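Local coordinates for protein catechol 1,2-dioxygenase (Acinetobacter sp., PDB 1DMH) that catalyses the iron(III)-dependent intradiol ring cleavage of catechol by dioxygen to cis,cis-muconate, a step of the beta-ketoadipate pathway, at residues A[80-83]-A[84-88]; A[68-71]-A[72-75]; A[250-254]-A[255-259]. All coordinates share one frame; numbering follows the deposited sequence.

In the fold
All three contacts are local, each within one continuous piece of chain. Interactions 1 and 2 are largely buried: interaction 2 runs from the loop after helix 52-67 into helix 71-77, and interaction 1 lies on the next helix, 80-94. D81 OD1 joins them through a probable hydrogen bond to S75 OG. Interaction 3, in a loop, is only partly buried. It meets interaction 1 where the H82 ring packs on the backbone carbonyl of Y255, and interaction 2 where F253 packs on the backbone of L73. All three touch the second subunit, interaction 3 through Y255 alone. Interaction 1 adds ring contacts and water bridges to helical backbone bonds, interaction 2 is a helix start, and in interaction 3 a carboxylate binds backbone N-H groups.

Interaction 1 (A[80-83]-A[84-88]); sequences FDHY and LDMRM
H82 and M86, one turn apart on helix 80-94, make the closest approach between two side chains here. M86 CG lies over one face of the imidazole, 4.0 Å from the H82 ring centroid and 22° off the ring normal, a CH-pi contact. The sulfur approaches the same ring obliquely, with M86 SD 3.7 Å from H82 NE2. The imidazole is placed there because H82 CG is anti to the backbone N (chi1 177°), while M86 bends at its third torsion. Beneath them M86 N bonds to H82 O at 2.9 Å. Y83 and R87 have the same i to i+4 spacing but pack more loosely, with R87 CD 4.2 Å from Y83 CE2, above one ring face near the rim. Y83, R87 and L84 meet the second subunit of the homodimer: Y83 stacks on Y42 and its OH bonds to that residue's carbonyl oxygen, R87 NH1 bonds to the carbonyl of I50, and L84, whose CG rests 3.3 Å from F80 O, packs on Y55.

In contrast to the H82/M86 packing, water fills in between H82 and D85, although D85 itself is buried against R103 and I105. One water bridges D81 O and D85 OD1; a second lies in the imidazole plane, 2.7 Å from H82 ND1, and donates to D85 OD2. The carboxylate is therefore hydrated at both oxygens and linked to the ring without direct contact, H82 ND1 and D85 OD2 being 4.9 Å apart. Any stabilisation of a protonated imidazole by D85 would probably be modest and act through the intervening water.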
loop_
_atom_site.group_PDB
_atom_site.type_symbol
_atom_site.label_atom_id
_atom_site.label_comp_id
_atom_site.label_asym_id
_atom_site.label_seq_id
_atom_site.Cartn_x
_atom_site.Cartn_y
_atom_site.Cartn_z
ATOM N N PHE A 80 -7.081 -10.544 7.693
ATOM C CA PHE A 80 -6.792 -9.686 8.833
ATOM C C PHE A 80 -7.997 -9.325 9.676
ATOM O O PHE A 80 -7.963 -9.441 10.902
ATOM C CB PHE A 80 -6.111 -8.394 8.407
ATOM C CG PHE A 80 -4.721 -8.578 7.933
ATOM C CD1 PHE A 80 -3.676 -8.643 8.851
ATOM C CD2 PHE A 80 -4.441 -8.668 6.562
ATOM C CE1 PHE A 80 -2.346 -8.787 8.410
ATOM C CE2 PHE A 80 -3.112 -8.814 6.089
ATOM C CZ PHE A 80 -2.058 -8.873 7.014
ATOM N N ASP A 81 -9.066 -8.877 9.029
ATOM C CA ASP A 81 -10.251 -8.474 9.773
ATOM C C ASP A 81 -10.760 -9.617 10.659
ATOM O O ASP A 81 -11.084 -9.414 11.834
ATOM C CB ASP A 81 -11.353 -8.033 8.798
ATOM C CG ASP A 81 -10.913 -6.874 7.883
ATOM O OD1 ASP A 81 -9.734 -6.850 7.454
ATOM O OD2 ASP A 81 -11.778 -6.012 7.574
ATOM N N HIS A 82 -10.837 -10.818 10.093
ATOM C CA HIS A 82 -11.313 -11.968 10.847
ATOM C C HIS A 82 -10.307 -12.337 11.925
ATOM O O HIS A 82 -10.693 -12.731 13.012
ATOM C CB HIS A 82 -11.549 -13.160 9.918
ATOM C CG HIS A 82 -11.965 -14.395 10.646
ATOM N ND1 HIS A 82 -13.063 -14.425 11.481
ATOM C CD2 HIS A 82 -11.404 -15.627 10.708
ATOM C CE1 HIS A 82 -13.161 -15.626 12.029
ATOM N NE2 HIS A 82 -12.165 -16.374 11.576
ATOM N N TYR A 83 -9.013 -12.215 11.620
ATOM C CA TYR A 83 -7.954 -12.520 12.595
ATOM C C TYR A 83 -8.088 -11.622 13.832
ATOM O O TYR A 83 -7.941 -12.098 14.962
ATOM C CB TYR A 83 -6.564 -12.308 11.970
ATOM C CG TYR A 83 -5.381 -12.524 12.917
ATOM C CD1 TYR A 83 -5.218 -13.722 13.631
ATOM C CD2 TYR A 83 -4.379 -11.563 13.020
ATOM C CE1 TYR A 83 -4.067 -13.951 14.416
ATOM C CE2 TYR A 83 -3.233 -11.774 13.793
ATOM C CZ TYR A 83 -3.073 -12.965 14.484
ATOM O OH TYR A 83 -1.897 -13.170 15.175
ATOM N N LEU A 84 -8.352 -10.330 13.619
ATOM C CA LEU A 84 -8.527 -9.378 14.713
ATOM C C LEU A 84 -9.735 -9.781 15.554
ATOM O O LEU A 84 -9.717 -9.614 16.768
ATOM C CB LEU A 84 -8.690 -7.948 14.171
ATOM C CG LEU A 84 -7.459 -7.367 13.437
ATOM C CD1 LEU A 84 -7.771 -5.963 12.900
ATOM C CD2 LEU A 84 -6.259 -7.329 14.366
ATOM N N ASP A 85 -10.789 -10.305 14.923
ATOM C CA ASP A 85 -11.949 -10.760 15.683
ATOM C C ASP A 85 -11.565 -11.993 16.484
ATOM O O ASP A 85 -12.027 -12.177 17.613
ATOM C CB ASP A 85 -13.137 -11.140 14.795
ATOM C CG ASP A 85 -13.844 -9.935 14.176
ATOM O OD1 ASP A 85 -13.678 -8.790 14.655
ATOM O OD2 ASP A 85 -14.610 -10.150 13.214
ATOM N N MET A 86 -10.739 -12.861 15.909
ATOM C CA MET A 86 -10.338 -14.057 16.652
ATOM C C MET A 86 -9.608 -13.634 17.919
ATOM O O MET A 86 -9.778 -14.245 18.982
ATOM C CB MET A 86 -9.432 -14.958 15.801
ATOM C CG MET A 86 -10.140 -15.571 14.610
ATOM S SD MET A 86 -9.012 -16.537 13.566
ATOM C CE MET A 86 -8.750 -18.009 14.660
ATOM N N ARG A 87 -8.793 -12.587 17.813
ATOM C CA ARG A 87 -8.063 -12.109 18.972
ATOM C C ARG A 87 -9.063 -11.582 19.994
ATOM O O ARG A 87 -8.951 -11.881 21.198
ATOM C CB ARG A 87 -7.082 -11.022 18.566
ATOM C CG ARG A 87 -5.956 -11.516 17.680
ATOM C CD ARG A 87 -5.112 -10.338 17.255
ATOM N NE ARG A 87 -4.310 -9.822 18.362
ATOM C CZ ARG A 87 -4.136 -8.526 18.642
ATOM N NH1 ARG A 87 -4.712 -7.564 17.904
ATOM N NH2 ARG A 87 -3.341 -8.192 19.654
ATOM N N MET A 88 -10.047 -10.807 19.529
ATOM C CA MET A 88 -11.062 -10.281 20.438
ATOM C C MET A 88 -11.833 -11.404 21.136
ATOM O O MET A 88 -12.114 -11.316 22.347
ATOM C CB MET A 88 -12.007 -9.357 19.699
ATOM C CG MET A 88 -11.364 -8.034 19.413
ATOM S SD MET A 88 -12.516 -6.843 18.686
ATOM C CE MET A 88 -12.294 -7.060 16.919
HETATM O O HOH W 1 -12.208 -7.303 13.023
HETATM O O HOH W 2 -14.892 -12.533 11.985
#

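Interaction 2 (A[68-71]-A[72-75]); sequences NQEA and GLLS
E70 and L73 lie side by side and point the same way at the start of helix 71-77, with L73 CD2 3.8 Å from the carboxylate carbon, E70 CD. That contact sets a methyl group against a carboxylate: L73 CG, anti to the backbone N (chi1 -171°), carries CD2 to it, while the E70 chain runs extended beyond CG. The polar end of E70 is taken up elsewhere: OE1 is hydrogen-bonded to T208 OG1.

Behind the side chains, E70 occupies the N-cap position, and its carbonyl oxygen serves two amides. L74 N, 2.9 Å from E70 O, bonds nearly in line with the carbonyl, whereas L73 N meets the same oxygen from well above the carbonyl plane. One residue on, S75 N bonds to A71 O at 3.0 Å. G72 N, in the first turn, is satisfied by a water that accepts from it and donates to Q69 O.

Further back, Q69 adopts positive phi as the C-prime residue of a Schellman motif, with E70 N bonded to L65 O, so one helix ends and the next begins within a few residues. Outward, L73 touches the bound 4-methylcatechol and packs on F253, A71 touches the bound phospholipid, and S75 OG bonds to Y55 OH of the second subunit. The corner thus joins helix 52-67 to helix 71-77, with E70 and L74 on L65 of the former and L73 and L74 against T208 of helix 207-214.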
loop_
_atom_site.group_PDB
_atom_site.type_symbol
_atom_site.label_atom_id
_atom_site.label_comp_id
_atom_site.label_asym_id
_atom_site.label_seq_id
_atom_site.Cartn_x
_atom_site.Cartn_y
_atom_site.Cartn_z
ATOM N N ASN A 68 -6.825 2.861 -5.952
ATOM C CA ASN A 68 -8.209 2.412 -6.081
ATOM C C ASN A 68 -8.933 2.363 -4.743
ATOM O O ASN A 68 -10.040 1.828 -4.654
ATOM C CB ASN A 68 -8.282 1.018 -6.717
ATOM C CG ASN A 68 -7.952 1.037 -8.177
ATOM O OD1 ASN A 68 -6.796 1.179 -8.579
ATOM N ND2 ASN A 68 -8.968 0.916 -8.988
ATOM N N GLN A 69 -8.305 2.910 -3.713
ATOM C CA GLN A 69 -8.885 2.915 -2.383
ATOM C C GLN A 69 -9.368 1.532 -1.971
ATOM O O GLN A 69 -10.448 1.405 -1.402
ATOM C CB GLN A 69 -10.057 3.891 -2.329
ATOM C CG GLN A 69 -9.640 5.319 -2.570
ATOM C CD GLN A 69 -8.732 5.813 -1.485
ATOM O OE1 GLN A 69 -7.627 6.316 -1.750
ATOM N NE2 GLN A 69 -9.185 5.671 -0.234
ATOM N N GLU A 70 -8.589 0.494 -2.265
ATOM C CA GLU A 70 -9.007 -0.854 -1.896
ATOM C C GLU A 70 -8.245 -1.526 -0.777
ATOM O O GLU A 70 -8.404 -2.712 -0.603
ATOM C CB GLU A 70 -8.998 -1.805 -3.110
ATOM C CG GLU A 70 -10.202 -1.644 -4.023
ATOM C CD GLU A 70 -10.270 -2.712 -5.124
ATOM O OE1 GLU A 70 -9.535 -3.708 -5.040
ATOM O OE2 GLU A 70 -11.075 -2.568 -6.071
ATOM N N ALA A 71 -7.428 -0.803 -0.022
ATOM C CA ALA A 71 -6.694 -1.443 1.069
ATOM C C ALA A 71 -7.660 -2.072 2.109
ATOM O O ALA A 71 -7.345 -3.110 2.703
ATOM C CB ALA A 71 -5.758 -0.431 1.748
ATOM N N GLY A 72 -8.832 -1.453 2.303
ATOM C CA GLY A 72 -9.820 -1.954 3.257
ATOM C C GLY A 72 -10.660 -3.093 2.707
ATOM O O GLY A 72 -11.486 -3.674 3.421
ATOM N N LEU A 73 -10.447 -3.416 1.430
ATOM C CA LEU A 73 -11.156 -4.516 0.776
ATOM C C LEU A 73 -10.167 -5.701 0.744
ATOM O O LEU A 73 -10.538 -6.864 0.974
ATOM C CB LEU A 73 -11.564 -4.092 -0.636
ATOM C CG LEU A 73 -12.485 -5.042 -1.389
ATOM C CD1 LEU A 73 -13.834 -5.165 -0.638
ATOM C CD2 LEU A 73 -12.698 -4.491 -2.812
ATOM N N LEU A 74 -8.896 -5.400 0.507
ATOM C CA LEU A 74 -7.862 -6.447 0.497
ATOM C C LEU A 74 -7.640 -6.984 1.932
ATOM O O LEU A 74 -7.421 -8.178 2.126
ATOM C CB LEU A 74 -6.498 -5.912 0.012
ATOM C CG LEU A 74 -5.535 -6.817 -0.783
ATOM C CD1 LEU A 74 -4.125 -6.444 -0.410
ATOM C CD2 LEU A 74 -5.843 -8.260 -0.622
ATOM N N SER A 75 -7.674 -6.089 2.922
ATOM C CA SER A 75 -7.469 -6.465 4.313
ATOM C C SER A 75 -8.352 -7.660 4.691
ATOM O O SER A 75 -7.844 -8.693 5.116
ATOM C CB SER A 75 -7.759 -5.272 5.230
ATOM O OG SER A 75 -7.562 -5.595 6.594
HETATM O O HOH W 3 -10.091 0.724 1.335
#

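Interaction 3 (A[250-254]-A[255-259]); sequences YDDFA and YATRE
D252 grips the backbone that follows it with both oxygens of one carboxylate, and both donors arrive from above the carboxylate plane. A254 N bonds to D252 OD1 at 3.1 Å, which makes an Asx turn. A256 N reaches the other oxygen, D252 OD2, at 2.9 Å, 44° out of the plane. The group is placed for this by its first torsion, which sets CG anti to the D252 backbone N (chi1 177°), turning the carboxylate into the curve of the loop. D252 OD2 also forms a salt bridge with R221, a residue of the 4-methylcatechol pocket, so this oxygen ties the loop to a substrate-contacting side chain.

D252 to Y255 also form a type I beta turn, closed by Y255 N on D252 O at 3.1 Å, the donor standing well above the D252 carbonyl plane. Y255 itself takes positive phi (48°), and its side chain folds back over the turn: D252 O lies 3.8 Å above one face of the ring, toward its rim, and F253 O comes within 3.4 Å of Y255 CE2. The Y255 ring also makes an edge-to-face contact with F14 of the second subunit. Beyond the turn, T257 CG2 is 4.1 Å from D252 CB, and T257 OG1 bonds to the T249 carbonyl.

The F253 side chain leaves the turn, and F253 touches the bound 4-methylcatechol and L73 of helix 71-77. In the chain the loop follows strand 237-243 and precedes strand 262-268: A256 and T257 rest on the former, A254 touches P76 of helix 71-77, and D252, F253, A254 and A256 pack against strand 220-230.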
loop_
_atom_site.group_PDB
_atom_site.type_symbol
_atom_site.label_atom_id
_atom_site.label_comp_id
_atom_site.label_asym_id
_atom_site.label_seq_id
_atom_site.Cartn_x
_atom_site.Cartn_y
_atom_site.Cartn_z
ATOM N N TYR A 250 -20.667 -20.533 3.234
ATOM C CA TYR A 250 -19.502 -21.050 3.931
ATOM C C TYR A 250 -18.241 -20.935 3.095
ATOM O O TYR A 250 -17.305 -21.727 3.243
ATOM C CB TYR A 250 -19.741 -22.509 4.344
ATOM C CG TYR A 250 -20.993 -22.683 5.173
ATOM C CD1 TYR A 250 -20.983 -22.437 6.555
ATOM C CD2 TYR A 250 -22.217 -22.999 4.569
ATOM C CE1 TYR A 250 -22.164 -22.499 7.318
ATOM C CE2 TYR A 250 -23.408 -23.065 5.321
ATOM C CZ TYR A 250 -23.373 -22.813 6.690
ATOM O OH TYR A 250 -24.549 -22.870 7.422
ATOM N N ASP A 251 -18.205 -19.934 2.226
ATOM C CA ASP A 251 -17.057 -19.760 1.374
ATOM C C ASP A 251 -16.950 -18.288 1.029
ATOM O O ASP A 251 -16.807 -17.892 -0.125
ATOM C CB ASP A 251 -17.225 -20.649 0.136
ATOM C CG ASP A 251 -16.024 -20.613 -0.784
ATOM O OD1 ASP A 251 -14.896 -20.338 -0.309
ATOM O OD2 ASP A 251 -16.211 -20.898 -1.989
ATOM N N ASP A 252 -17.027 -17.488 2.078
ATOM C CA ASP A 252 -16.955 -16.033 2.012
ATOM C C ASP A 252 -15.477 -15.644 1.798
ATOM O O ASP A 252 -14.615 -16.154 2.505
ATOM C CB ASP A 252 -17.507 -15.532 3.348
ATOM C CG ASP A 252 -17.459 -14.050 3.505
ATOM O OD1 ASP A 252 -17.239 -13.302 2.528
ATOM O OD2 ASP A 252 -17.675 -13.622 4.659
ATOM N N PHE A 253 -15.177 -14.766 0.842
ATOM C CA PHE A 253 -13.783 -14.393 0.630
ATOM C C PHE A 253 -13.236 -13.571 1.818
ATOM O O PHE A 253 -12.022 -13.455 1.997
ATOM C CB PHE A 253 -13.603 -13.602 -0.690
ATOM C CG PHE A 253 -13.618 -12.089 -0.533
ATOM C CD1 PHE A 253 -14.814 -11.374 -0.497
ATOM C CD2 PHE A 253 -12.414 -11.378 -0.426
ATOM C CE1 PHE A 253 -14.800 -9.951 -0.357
ATOM C CE2 PHE A 253 -12.398 -9.978 -0.286
ATOM C CZ PHE A 253 -13.596 -9.266 -0.253
ATOM N N ALA A 254 -14.143 -13.011 2.623
ATOM C CA ALA A 254 -13.751 -12.215 3.790
ATOM C C ALA A 254 -13.825 -13.019 5.086
ATOM O O ALA A 254 -13.640 -12.461 6.173
ATOM C CB ALA A 254 -14.630 -10.970 3.898
ATOM N N TYR A 255 -14.125 -14.312 4.976
ATOM C CA TYR A 255 -14.172 -15.215 6.142
ATOM C C TYR A 255 -14.968 -14.686 7.348
ATOM O O TYR A 255 -14.585 -14.879 8.505
ATOM C CB TYR A 255 -12.744 -15.506 6.596
ATOM C CG TYR A 255 -11.848 -15.943 5.477
ATOM C CD1 TYR A 255 -11.938 -17.235 4.970
ATOM C CD2 TYR A 255 -10.904 -15.066 4.910
ATOM C CE1 TYR A 255 -11.110 -17.662 3.927
ATOM C CE2 TYR A 255 -10.067 -15.485 3.861
ATOM C CZ TYR A 255 -10.186 -16.790 3.385
ATOM O OH TYR A 255 -9.392 -17.252 2.370
ATOM N N ALA A 256 -16.100 -14.052 7.085
ATOM C CA ALA A 256 -16.870 -13.478 8.169
ATOM C C ALA A 256 -18.039 -14.306 8.660
ATOM O O ALA A 256 -18.589 -14.023 9.716
ATOM C CB ALA A 256 -17.365 -12.107 7.754
ATOM N N THR A 257 -18.445 -15.318 7.915
ATOM C CA THR A 257 -19.593 -16.092 8.359
ATOM C C THR A 257 -19.292 -16.951 9.589
ATOM O O THR A 257 -18.197 -17.504 9.738
ATOM C CB THR A 257 -20.161 -16.916 7.181
ATOM O OG1 THR A 257 -19.135 -17.737 6.643
ATOM C CG2 THR A 257 -20.604 -15.987 6.062
ATOM N N ARG A 258 -20.271 -17.016 10.491
ATOM C CA ARG A 258 -20.173 -17.772 11.736
ATOM C C ARG A 258 -21.448 -18.492 12.052
ATOM O O ARG A 258 -22.529 -18.028 11.700
ATOM C CB ARG A 258 -19.951 -16.863 12.923
ATOM C CG ARG A 258 -18.709 -16.080 12.888
ATOM C CD ARG A 258 -18.412 -15.795 14.299
ATOM N NE ARG A 258 -17.081 -15.261 14.448
ATOM C CZ ARG A 258 -16.451 -15.202 15.611
ATOM N NH1 ARG A 258 -17.048 -15.649 16.710
ATOM N NH2 ARG A 258 -15.224 -14.693 15.662
ATOM N N GLU A 259 -21.320 -19.602 12.771
ATOM C CA GLU A 259 -22.488 -20.366 13.182
ATOM C C GLU A 259 -23.281 -19.480 14.116
ATOM O O GLU A 259 -22.714 -18.833 15.000
ATOM C CB GLU A 259 -22.084 -21.636 13.927
ATOM C CG GLU A 259 -21.453 -22.674 13.040
ATOM C CD GLU A 259 -21.084 -23.918 13.825
ATOM O OE1 GLU A 259 -22.011 -24.491 14.472
ATOM O OE2 GLU A 259 -19.881 -24.319 13.798
#